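Local coordinates for Tox3 (Phaeosphaeria nodorum, PDB 6WES), which acts as a necrotrophic effector of a fungal wheat pathogen, a secreted toxin probably recognised through the host susceptibility gene Snn3, at residues K3-T11 and N113-Q123; A71-C82 and L95-F106. All coordinates share one frame; numbering follows the deposited sequence.

Interaction 1: K3-T11 and N113-Q123; sequences KANDINFGT and NNIYLTPPNPQ
Asn5 and Asn114 join their side-chain amides where the 3-11 and 113-123 segments run side by side in nearly the same direction. CB of Asn5 already faces the other segment and rests on Ile115 CD1 at 3.5 Å. CG, anti to the carbonyl carbon (chi1 -62°), meets the same methyl and carries the amide on to Asn114. At the tip, Asn5 ND2 donates to Asn114 OD1 over 2.9 Å, tilted a little from the carbonyl plane. The return bond, from Asn114 ND2 to Asn5 OD1, is weak at 3.3 Å. The two amides are turned 47° apart, so the pair is not flat. Asn114 OD1 also accepts a hydrogen bond from Ile115 N, which comes from above the carbonyl plane. Two donors thus grip this oxygen and help fix the rotation of the amide. A water bridges Asn114 ND2 to Ala4 O.

Farther along, the contact turns apolar. Ile7 CG2 lies 4.0 Å from Leu117 CD1. The ring of Phe9 brings CE1 to within 3.7 Å of Pro120 CG. At the far end, a second water links Thr11 OG1 to Gln123 N.

The 3-11 segment belongs to strand 2-16, which pairs through its backbone with strand 23-36. Asn5 ND2 also bonds Ile33 O of that strand. The 113-123 segment lies within the irregular linker from strand 92-105 to strand 126-133. It runs along the surface beside strand 2-16, while Phe9 also touches Phe102 and Leu104 of strand 92-105.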
loop_
_atom_site.group_PDB
_atom_site.type_symbol
_atom_site.label_atom_id
_atom_site.label_comp_id
_atom_site.label_asym_id
_atom_site.label_seq_id
_atom_site.Cartn_x
_atom_site.Cartn_y
_atom_site.Cartn_z
ATOM N N LYS A 3 1.556 -24.876 5.737
ATOM C CA LYS A 3 0.382 -24.459 4.979
ATOM C C LYS A 3 0.693 -23.165 4.241
ATOM O O LYS A 3 1.390 -22.288 4.762
ATOM C CB LYS A 3 -0.792 -24.188 5.925
ATOM C CG LYS A 3 -1.396 -25.400 6.589
ATOM C CD LYS A 3 -2.518 -25.920 5.770
ATOM C CE LYS A 3 -3.460 -26.733 6.631
ATOM N NZ LYS A 3 -4.165 -27.655 5.715
ATOM N N ALA A 4 0.159 -23.038 3.035
ATOM C CA ALA A 4 0.235 -21.811 2.250
ATOM C C ALA A 4 -1.039 -21.000 2.434
ATOM O O ALA A 4 -2.146 -21.549 2.406
ATOM C CB ALA A 4 0.390 -22.146 0.765
ATOM N N ASN A 5 -0.890 -19.683 2.564
ATOM C CA ASN A 5 -2.054 -18.817 2.649
ATOM C C ASN A 5 -1.769 -17.526 1.906
ATOM O O ASN A 5 -0.648 -17.018 1.933
ATOM C CB ASN A 5 -2.382 -18.424 4.096
ATOM C CG ASN A 5 -2.718 -19.594 4.961
ATOM O OD1 ASN A 5 -3.866 -20.106 4.938
ATOM N ND2 ASN A 5 -1.757 -20.040 5.745
ATOM N N ASP A 6 -2.786 -16.974 1.265
ATOM C CA ASP A 6 -2.651 -15.663 0.654
ATOM C C ASP A 6 -3.938 -14.875 0.837
ATOM O O ASP A 6 -5.034 -15.441 1.003
ATOM C CB ASP A 6 -2.284 -15.761 -0.829
ATOM C CG ASP A 6 -3.358 -16.451 -1.649
ATOM O OD1 ASP A 6 -4.213 -15.740 -2.213
ATOM O OD2 ASP A 6 -3.361 -17.706 -1.714
ATOM N N ILE A 7 -3.790 -13.559 0.832
ATOM C CA ILE A 7 -4.940 -12.678 0.948
ATOM C C ILE A 7 -4.602 -11.417 0.182
ATOM O O ILE A 7 -3.452 -10.975 0.161
ATOM C CB ILE A 7 -5.285 -12.376 2.432
ATOM C CG1 ILE A 7 -6.491 -11.430 2.551
ATOM C CG2 ILE A 7 -4.109 -11.757 3.152
ATOM C CD1 ILE A 7 -7.832 -12.092 2.379
ATOM N N ASN A 8 -5.612 -10.815 -0.419
ATOM C CA ASN A 8 -5.444 -9.595 -1.185
ATOM C C ASN A 8 -6.165 -8.454 -0.492
ATOM O O ASN A 8 -7.208 -8.651 0.135
ATOM C CB ASN A 8 -5.988 -9.765 -2.607
ATOM C CG ASN A 8 -4.990 -10.456 -3.530
ATOM O OD1 ASN A 8 -4.472 -9.856 -4.483
ATOM N ND2 ASN A 8 -4.698 -11.714 -3.235
ATOM N N PHE A 9 -5.604 -7.255 -0.617
ATOM C CA PHE A 9 -6.236 -6.029 -0.167
ATOM C C PHE A 9 -6.136 -4.983 -1.267
ATOM O O PHE A 9 -5.226 -5.014 -2.108
ATOM C CB PHE A 9 -5.506 -5.456 1.058
ATOM C CG PHE A 9 -5.440 -6.400 2.221
ATOM C CD1 PHE A 9 -6.609 -6.867 2.833
ATOM C CD2 PHE A 9 -4.228 -6.862 2.683
ATOM C CE1 PHE A 9 -6.548 -7.754 3.910
ATOM C CE2 PHE A 9 -4.170 -7.738 3.756
ATOM C CZ PHE A 9 -5.323 -8.176 4.373
ATOM N N GLY A 10 -7.057 -4.031 -1.236
ATOM C CA GLY A 10 -6.998 -2.943 -2.187
ATOM C C GLY A 10 -7.635 -1.700 -1.606
ATOM O O GLY A 10 -8.673 -1.779 -0.931
ATOM N N THR A 11 -7.045 -0.540 -1.866
ATOM C CA THR A 11 -7.596 0.739 -1.437
ATOM C C THR A 11 -7.580 1.711 -2.606
ATOM O O THR A 11 -6.550 1.876 -3.283
ATOM C CB THR A 11 -6.813 1.282 -0.244
ATOM O OG1 THR A 11 -6.859 0.297 0.803
ATOM C CG2 THR A 11 -7.385 2.610 0.247
ATOM N N ASN A 113 -4.751 -24.416 14.013
ATOM C CA ASN A 113 -4.610 -25.247 12.823
ATOM C C ASN A 113 -4.059 -24.505 11.622
ATOM O O ASN A 113 -3.513 -25.145 10.716
ATOM C CB ASN A 113 -5.973 -25.820 12.402
ATOM C CG ASN A 113 -6.635 -26.616 13.503
ATOM O OD1 ASN A 113 -5.999 -27.438 14.141
ATOM N ND2 ASN A 113 -7.921 -26.356 13.738
ATOM N N ASN A 114 -4.213 -23.190 11.581
ATOM C CA ASN A 114 -3.789 -22.371 10.449
ATOM C C ASN A 114 -3.936 -20.921 10.902
ATOM O O ASN A 114 -4.346 -20.643 12.037
ATOM C CB ASN A 114 -4.658 -22.666 9.218
ATOM C CG ASN A 114 -3.995 -22.283 7.906
ATOM O OD1 ASN A 114 -2.947 -21.662 7.877
ATOM N ND2 ASN A 114 -4.617 -22.676 6.804
ATOM N N ILE A 115 -3.595 -19.992 10.010
ATOM C CA ILE A 115 -3.822 -18.567 10.297
ATOM C C ILE A 115 -5.316 -18.303 10.490
ATOM O O ILE A 115 -6.185 -19.083 10.082
ATOM C CB ILE A 115 -3.269 -17.668 9.183
ATOM C CG1 ILE A 115 -4.042 -17.860 7.878
ATOM C CG2 ILE A 115 -1.745 -17.887 9.030
ATOM C CD1 ILE A 115 -3.760 -16.734 6.875
ATOM N N TYR A 116 -5.609 -17.150 11.078
ATOM C CA TYR A 116 -6.996 -16.691 11.192
ATOM C C TYR A 116 -6.901 -15.180 11.211
ATOM O O TYR A 116 -6.171 -14.630 12.042
ATOM C CB TYR A 116 -7.640 -17.184 12.488
ATOM C CG TYR A 116 -9.146 -17.131 12.504
ATOM C CD1 TYR A 116 -9.894 -18.291 12.377
ATOM C CD2 TYR A 116 -9.806 -15.917 12.634
ATOM C CE1 TYR A 116 -11.283 -18.272 12.408
ATOM C CE2 TYR A 116 -11.221 -15.884 12.664
ATOM C CZ TYR A 116 -11.924 -17.061 12.528
ATOM O OH TYR A 116 -13.304 -17.050 12.568
ATOM N N LEU A 117 -7.560 -14.516 10.262
ATOM C CA LEU A 117 -7.433 -13.072 10.101
ATOM C C LEU A 117 -8.669 -12.347 10.605
ATOM O O LEU A 117 -9.742 -12.929 10.758
ATOM C CB LEU A 117 -7.180 -12.699 8.636
ATOM C CG LEU A 117 -6.030 -13.478 7.990
ATOM C CD1 LEU A 117 -5.938 -13.051 6.525
ATOM C CD2 LEU A 117 -4.705 -13.265 8.705
ATOM N N THR A 118 -8.481 -11.054 10.894
ATOM C CA THR A 118 -9.585 -10.203 11.249
ATOM C C THR A 118 -9.880 -9.266 10.090
ATOM O O THR A 118 -8.998 -8.993 9.274
ATOM C CB THR A 118 -9.233 -9.409 12.514
ATOM O OG1 THR A 118 -8.016 -8.696 12.324
ATOM C CG2 THR A 118 -9.054 -10.382 13.680
ATOM N N PRO A 119 -11.102 -8.771 9.966
ATOM C CA PRO A 119 -11.462 -8.009 8.757
ATOM C C PRO A 119 -10.662 -6.725 8.649
ATOM O O PRO A 119 -10.482 -5.998 9.638
ATOM C CB PRO A 119 -12.957 -7.714 8.959
ATOM C CG PRO A 119 -13.425 -8.815 9.853
ATOM C CD PRO A 119 -12.283 -9.089 10.786
ATOM N N PRO A 120 -10.171 -6.411 7.468
ATOM C CA PRO A 120 -9.382 -5.196 7.302
ATOM C C PRO A 120 -10.264 -3.970 7.154
ATOM O O PRO A 120 -11.434 -4.045 6.777
ATOM C CB PRO A 120 -8.658 -5.457 5.984
ATOM C CG PRO A 120 -9.639 -6.245 5.204
ATOM C CD PRO A 120 -10.304 -7.156 6.204
ATOM N N ASN A 121 -9.656 -2.823 7.436
ATOM C CA ASN A 121 -10.276 -1.541 7.189
ATOM C C ASN A 121 -9.372 -0.718 6.283
ATOM O O ASN A 121 -8.152 -0.782 6.423
ATOM C CB ASN A 121 -10.477 -0.781 8.501
ATOM C CG ASN A 121 -11.375 -1.535 9.469
ATOM O OD1 ASN A 121 -12.570 -1.716 9.211
ATOM N ND2 ASN A 121 -10.795 -2.014 10.567
ATOM N N PRO A 122 -9.932 0.055 5.360
ATOM C CA PRO A 122 -9.094 0.952 4.551
ATOM C C PRO A 122 -8.355 1.910 5.460
ATOM O O PRO A 122 -8.900 2.403 6.454
ATOM C CB PRO A 122 -10.110 1.692 3.677
ATOM C CG PRO A 122 -11.349 0.805 3.704
ATOM C CD PRO A 122 -11.364 0.174 5.052
ATOM N N GLN A 123 -7.089 2.141 5.138
ATOM C CA GLN A 123 -6.278 3.077 5.892
ATOM C C GLN A 123 -6.005 4.307 5.047
ATOM O O GLN A 123 -5.852 4.220 3.821
ATOM C CB GLN A 123 -4.974 2.435 6.334
ATOM C CG GLN A 123 -5.187 1.509 7.537
ATOM C CD GLN A 123 -3.871 1.041 8.089
ATOM O OE1 GLN A 123 -3.391 -0.023 7.711
ATOM N NE2 GLN A 123 -3.260 1.841 8.958
HETATM O O HOH W 1 -4.087 -22.873 3.875
HETATM O O HOH W 2 -5.625 0.243 3.295
#

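Interaction 2: A71-C82 and L95-F106; sequences ASTTITAIHDFC and LYQLRQPFTLGF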
loop_
_atom_site.group_PDB
_atom_site.type_symbol
_atom_site.label_atom_id
_atom_site.label_comp_id
_atom_site.label_asym_id
_atom_site.label_seq_id
_atom_site.Cartn_x
_atom_site.Cartn_y
_atom_site.Cartn_z
ATOM N N ALA A 71 -0.438 -9.256 17.135
ATOM C CA ALA A 71 -1.733 -9.515 16.527
ATOM C C ALA A 71 -1.909 -8.800 15.199
ATOM O O ALA A 71 -3.005 -8.813 14.642
ATOM C CB ALA A 71 -2.851 -9.139 17.503
ATOM N N SER A 72 -0.866 -8.158 14.686
ATOM C CA SER A 72 -1.015 -7.379 13.472
ATOM C C SER A 72 0.361 -7.099 12.889
ATOM O O SER A 72 1.378 -7.193 13.578
ATOM C CB SER A 72 -1.664 -6.033 13.798
ATOM O OG SER A 72 -0.792 -5.260 14.607
ATOM N N THR A 73 0.378 -6.698 11.617
ATOM C CA THR A 73 1.583 -6.124 11.021
ATOM C C THR A 73 1.140 -5.158 9.937
ATOM O O THR A 73 0.118 -5.370 9.280
ATOM C CB THR A 73 2.543 -7.217 10.518
ATOM O OG1 THR A 73 3.789 -6.617 10.145
ATOM C CG2 THR A 73 1.978 -7.959 9.328
ATOM N N THR A 74 1.898 -4.079 9.765
ATOM C CA THR A 74 1.514 -2.996 8.866
ATOM C C THR A 74 2.671 -2.669 7.935
ATOM O O THR A 74 3.835 -2.839 8.296
ATOM C CB THR A 74 1.134 -1.700 9.635
ATOM O OG1 THR A 74 0.025 -1.932 10.532
ATOM C CG2 THR A 74 0.716 -0.598 8.687
ATOM N N ILE A 75 2.338 -2.259 6.716
ATOM C CA ILE A 75 3.338 -1.899 5.714
ATOM C C ILE A 75 2.827 -0.685 4.949
ATOM O O ILE A 75 1.634 -0.409 4.937
ATOM C CB ILE A 75 3.592 -3.105 4.777
ATOM C CG1 ILE A 75 4.954 -3.004 4.072
ATOM C CG2 ILE A 75 2.479 -3.284 3.777
ATOM C CD1 ILE A 75 6.152 -3.258 5.022
ATOM N N THR A 76 3.734 0.050 4.309
ATOM C CA THR A 76 3.340 1.150 3.433
ATOM C C THR A 76 3.700 0.791 1.998
ATOM O O THR A 76 4.865 0.481 1.707
ATOM C CB THR A 76 4.034 2.447 3.864
ATOM O OG1 THR A 76 3.629 2.772 5.206
ATOM C CG2 THR A 76 3.691 3.600 2.908
ATOM N N ALA A 77 2.717 0.812 1.104
ATOM C CA ALA A 77 2.957 0.634 -0.323
ATOM C C ALA A 77 3.219 1.989 -0.960
ATOM O O ALA A 77 2.481 2.951 -0.698
ATOM C CB ALA A 77 1.728 -0.017 -0.962
ATOM N N ILE A 78 4.239 2.075 -1.800
ATOM C CA ILE A 78 4.642 3.326 -2.435
ATOM C C ILE A 78 4.378 3.212 -3.928
ATOM O O ILE A 78 4.802 2.237 -4.562
ATOM C CB ILE A 78 6.142 3.593 -2.210
ATOM C CG1 ILE A 78 6.528 3.512 -0.739
ATOM C CG2 ILE A 78 6.539 4.943 -2.825
ATOM C CD1 ILE A 78 5.988 4.661 0.075
ATOM N N HIS A 79 3.706 4.219 -4.501
ATOM C CA HIS A 79 3.358 4.274 -5.911
ATOM C C HIS A 79 3.824 5.622 -6.451
ATOM O O HIS A 79 3.433 6.658 -5.918
ATOM C CB HIS A 79 1.826 4.142 -6.054
ATOM C CG HIS A 79 1.305 4.423 -7.431
ATOM N ND1 HIS A 79 1.857 3.893 -8.572
ATOM C CD2 HIS A 79 0.248 5.169 -7.838
ATOM C CE1 HIS A 79 1.176 4.306 -9.628
ATOM N NE2 HIS A 79 0.189 5.078 -9.205
ATOM N N ASP A 80 4.661 5.612 -7.490
ATOM C CA ASP A 80 5.150 6.831 -8.136
ATOM C C ASP A 80 4.543 6.966 -9.532
ATOM O O ASP A 80 4.432 5.978 -10.262
ATOM C CB ASP A 80 6.685 6.789 -8.265
ATOM C CG ASP A 80 7.373 6.561 -6.929
ATOM O OD1 ASP A 80 7.086 7.330 -5.993
ATOM O OD2 ASP A 80 8.182 5.601 -6.801
ATOM N N PHE A 81 4.131 8.180 -9.905
ATOM C CA PHE A 81 3.620 8.398 -11.258
ATOM C C PHE A 81 3.809 9.857 -11.629
ATOM O O PHE A 81 3.988 10.707 -10.765
ATOM C CB PHE A 81 2.140 7.973 -11.414
ATOM C CG PHE A 81 1.192 8.692 -10.494
ATOM C CD1 PHE A 81 1.082 8.321 -9.167
ATOM C CD2 PHE A 81 0.411 9.740 -10.962
ATOM C CE1 PHE A 81 0.215 8.988 -8.312
ATOM C CE2 PHE A 81 -0.450 10.419 -10.107
ATOM C CZ PHE A 81 -0.553 10.035 -8.794
ATOM N N CYS A 82 3.764 10.126 -12.931
ATOM C CA CYS A 82 3.999 11.452 -13.489
ATOM C C CYS A 82 2.750 11.935 -14.216
ATOM O O CYS A 82 2.021 11.147 -14.827
ATOM C CB CYS A 82 5.171 11.441 -14.490
ATOM S SG CYS A 82 6.879 11.493 -13.795
ATOM N N LEU A 95 5.685 15.119 -10.586
ATOM C CA LEU A 95 5.876 13.775 -10.074
ATOM C C LEU A 95 5.062 13.627 -8.796
ATOM O O LEU A 95 5.087 14.508 -7.935
ATOM C CB LEU A 95 7.355 13.544 -9.758
ATOM C CG LEU A 95 7.627 12.144 -9.214
ATOM C CD1 LEU A 95 7.327 11.056 -10.230
ATOM C CD2 LEU A 95 9.057 12.046 -8.741
ATOM N N TYR A 96 4.348 12.527 -8.687
ATOM C CA TYR A 96 3.483 12.235 -7.551
ATOM C C TYR A 96 3.944 10.959 -6.886
ATOM O O TYR A 96 4.385 10.023 -7.558
ATOM C CB TYR A 96 2.045 12.010 -8.005
ATOM C CG TYR A 96 1.484 13.266 -8.569
ATOM C CD1 TYR A 96 0.856 14.193 -7.754
ATOM C CD2 TYR A 96 1.607 13.533 -9.928
ATOM C CE1 TYR A 96 0.369 15.383 -8.283
ATOM C CE2 TYR A 96 1.147 14.696 -10.453
ATOM C CZ TYR A 96 0.530 15.614 -9.621
ATOM O OH TYR A 96 0.077 16.794 -10.165
ATOM N N GLN A 97 3.837 10.924 -5.571
ATOM C CA GLN A 97 4.092 9.707 -4.816
ATOM C C GLN A 97 2.943 9.470 -3.847
ATOM O O GLN A 97 2.642 10.334 -3.004
ATOM C CB GLN A 97 5.391 9.839 -4.048
ATOM C CG GLN A 97 5.750 8.562 -3.304
ATOM C CD GLN A 97 7.156 8.634 -2.781
ATOM O OE1 GLN A 97 7.377 8.996 -1.621
ATOM N NE2 GLN A 97 8.120 8.296 -3.634
ATOM N N LEU A 98 2.310 8.313 -3.974
ATOM C CA LEU A 98 1.210 7.898 -3.115
ATOM C C LEU A 98 1.748 6.890 -2.111
ATOM O O LEU A 98 2.466 5.950 -2.487
ATOM C CB LEU A 98 0.131 7.244 -3.968
ATOM C CG LEU A 98 -1.056 6.628 -3.231
ATOM C CD1 LEU A 98 -1.776 7.694 -2.371
ATOM C CD2 LEU A 98 -1.987 6.043 -4.256
ATOM N N ARG A 99 1.476 7.134 -0.840
ATOM C CA ARG A 99 1.950 6.283 0.248
ATOM C C ARG A 99 0.716 5.680 0.913
ATOM O O ARG A 99 -0.044 6.379 1.600
ATOM C CB ARG A 99 2.783 7.105 1.223
ATOM C CG ARG A 99 3.977 7.764 0.547
ATOM C CD ARG A 99 4.807 8.614 1.492
ATOM N NE ARG A 99 5.778 9.388 0.730
ATOM C CZ ARG A 99 6.363 10.502 1.168
ATOM N NH1 ARG A 99 6.102 10.952 2.398
ATOM N NH2 ARG A 99 7.222 11.134 0.392
ATOM N N GLN A 100 0.494 4.395 0.695
ATOM C CA GLN A 100 -0.755 3.734 1.075
ATOM C C GLN A 100 -0.493 2.643 2.107
ATOM O O GLN A 100 0.098 1.599 1.766
ATOM C CB GLN A 100 -1.390 3.154 -0.186
ATOM C CG GLN A 100 -2.651 2.311 0.039
ATOM C CD GLN A 100 -3.771 3.121 0.643
ATOM O OE1 GLN A 100 -4.378 3.952 -0.037
ATOM N NE2 GLN A 100 -4.055 2.897 1.928
ATOM N N PRO A 101 -0.884 2.817 3.366
ATOM C CA PRO A 101 -0.690 1.757 4.365
ATOM C C PRO A 101 -1.679 0.620 4.183
ATOM O O PRO A 101 -2.802 0.811 3.702
ATOM C CB PRO A 101 -0.953 2.457 5.706
ATOM C CG PRO A 101 -0.996 3.920 5.416
ATOM C CD PRO A 101 -1.385 4.070 3.962
ATOM N N PHE A 102 -1.240 -0.578 4.588
ATOM C CA PHE A 102 -2.104 -1.749 4.725
ATOM C C PHE A 102 -1.732 -2.473 6.009
ATOM O O PHE A 102 -0.562 -2.503 6.392
ATOM C CB PHE A 102 -1.926 -2.753 3.572
ATOM C CG PHE A 102 -2.389 -2.242 2.232
ATOM C CD1 PHE A 102 -3.725 -2.350 1.880
ATOM C CD2 PHE A 102 -1.492 -1.660 1.331
ATOM C CE1 PHE A 102 -4.180 -1.880 0.664
ATOM C CE2 PHE A 102 -1.930 -1.181 0.084
ATOM C CZ PHE A 102 -3.274 -1.302 -0.239
ATOM N N THR A 103 -2.729 -3.042 6.679
ATOM C CA THR A 103 -2.509 -3.764 7.922
ATOM C C THR A 103 -3.163 -5.127 7.812
ATOM O O THR A 103 -4.303 -5.237 7.356
ATOM C CB THR A 103 -3.064 -3.010 9.131
ATOM O OG1 THR A 103 -2.357 -1.771 9.265
ATOM C CG2 THR A 103 -2.946 -3.823 10.430
ATOM N N LEU A 104 -2.430 -6.144 8.225
ATOM C CA LEU A 104 -2.903 -7.515 8.313
ATOM C C LEU A 104 -3.133 -7.799 9.792
ATOM O O LEU A 104 -2.195 -7.686 10.591
ATOM C CB LEU A 104 -1.797 -8.408 7.749
ATOM C CG LEU A 104 -1.950 -9.904 7.629
ATOM C CD1 LEU A 104 -3.069 -10.266 6.691
ATOM C CD2 LEU A 104 -0.624 -10.465 7.144
ATOM N N GLY A 105 -4.360 -8.168 10.157
ATOM C CA GLY A 105 -4.719 -8.457 11.539
ATOM C C GLY A 105 -4.925 -9.948 11.740
ATOM O O GLY A 105 -5.523 -10.613 10.892
ATOM N N PHE A 106 -4.469 -10.455 12.886
ATOM C CA PHE A 106 -4.606 -11.864 13.242
ATOM C C PHE A 106 -5.454 -12.038 14.497
ATOM O O PHE A 106 -5.510 -11.162 15.373
ATOM C CB PHE A 106 -3.237 -12.487 13.537
ATOM C CG PHE A 106 -2.304 -12.463 12.358
ATOM C CD1 PHE A 106 -2.378 -13.454 11.389
ATOM C CD2 PHE A 106 -1.377 -11.448 12.200
ATOM C CE1 PHE A 106 -1.558 -13.442 10.291
ATOM C CE2 PHE A 106 -0.512 -11.449 11.093
ATOM C CZ PHE A 106 -0.620 -12.437 10.131
HETATM O O HOH W 3 7.529 9.649 -6.683
#
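The Phe81 ring carries Tyr96 CB over one face, 3.6 Å from the ring centroid, a CH-pi contact. The two rings are nearly parallel, 15° apart, but offset, with little overlap. Phe81 CG sits between its backbone N and carbonyl carbon (chi1 59°), which folds the ring across its neighbour; Arg25 adds a cation-pi contact. Ala77 CB meets the Phe102 ring at its edge, 4.0 Å from CE2. Leu98 CD2 lies at the edge of the His79 imidazole.

On the other side of the hairpin, Gln97 NE2 donates to the syn side of Asp80 OD1 at 2.8 Å. Arg99 NE and NH2 both grip Gln97 OE1, side-on. At the ladder end next to Asp80, Cys82 SG touches Leu95 CD1 at 3.6 Å and forms the disulfide to Cys137. Thr74 OG1 and Thr103 OG1 are 2.7 Å apart; Thr103 OG1 also bonds Gln123 OE1.

Regular antiparallel bonds join the strands throughout. The face with Phe81, Tyr96, Leu98 and Phe102 is rich in rings and aliphatic groups; the other mixes apolar side chains with the polar chain. There the Gln97 amide, between a carboxylate and a guanidinium, would probably be polarised by both.

Overall arrangement
Interaction 1 and interaction 2 have centres 15 Å apart. Both reach the same antiparallel sheet, interaction 1 through strand 2-16 and interaction 2 through strands 72-85 and 92-105, in a fold described as a beta barrel. In the sequence, both segments of interaction 2 fall between those of interaction 1. The hairpin lies near the centre of the chain, whereas interaction 1 is at the surface. They meet at Gln123, which probably bonds Thr103 OG1 and Gln100 NE2. Residues 113-123 therefore touch both strand 2-16 and strand 92-105, which are not neighbours in the sheet order. This chain is the C-terminal portion of the effector, consistent with the part left after pro-domain removal.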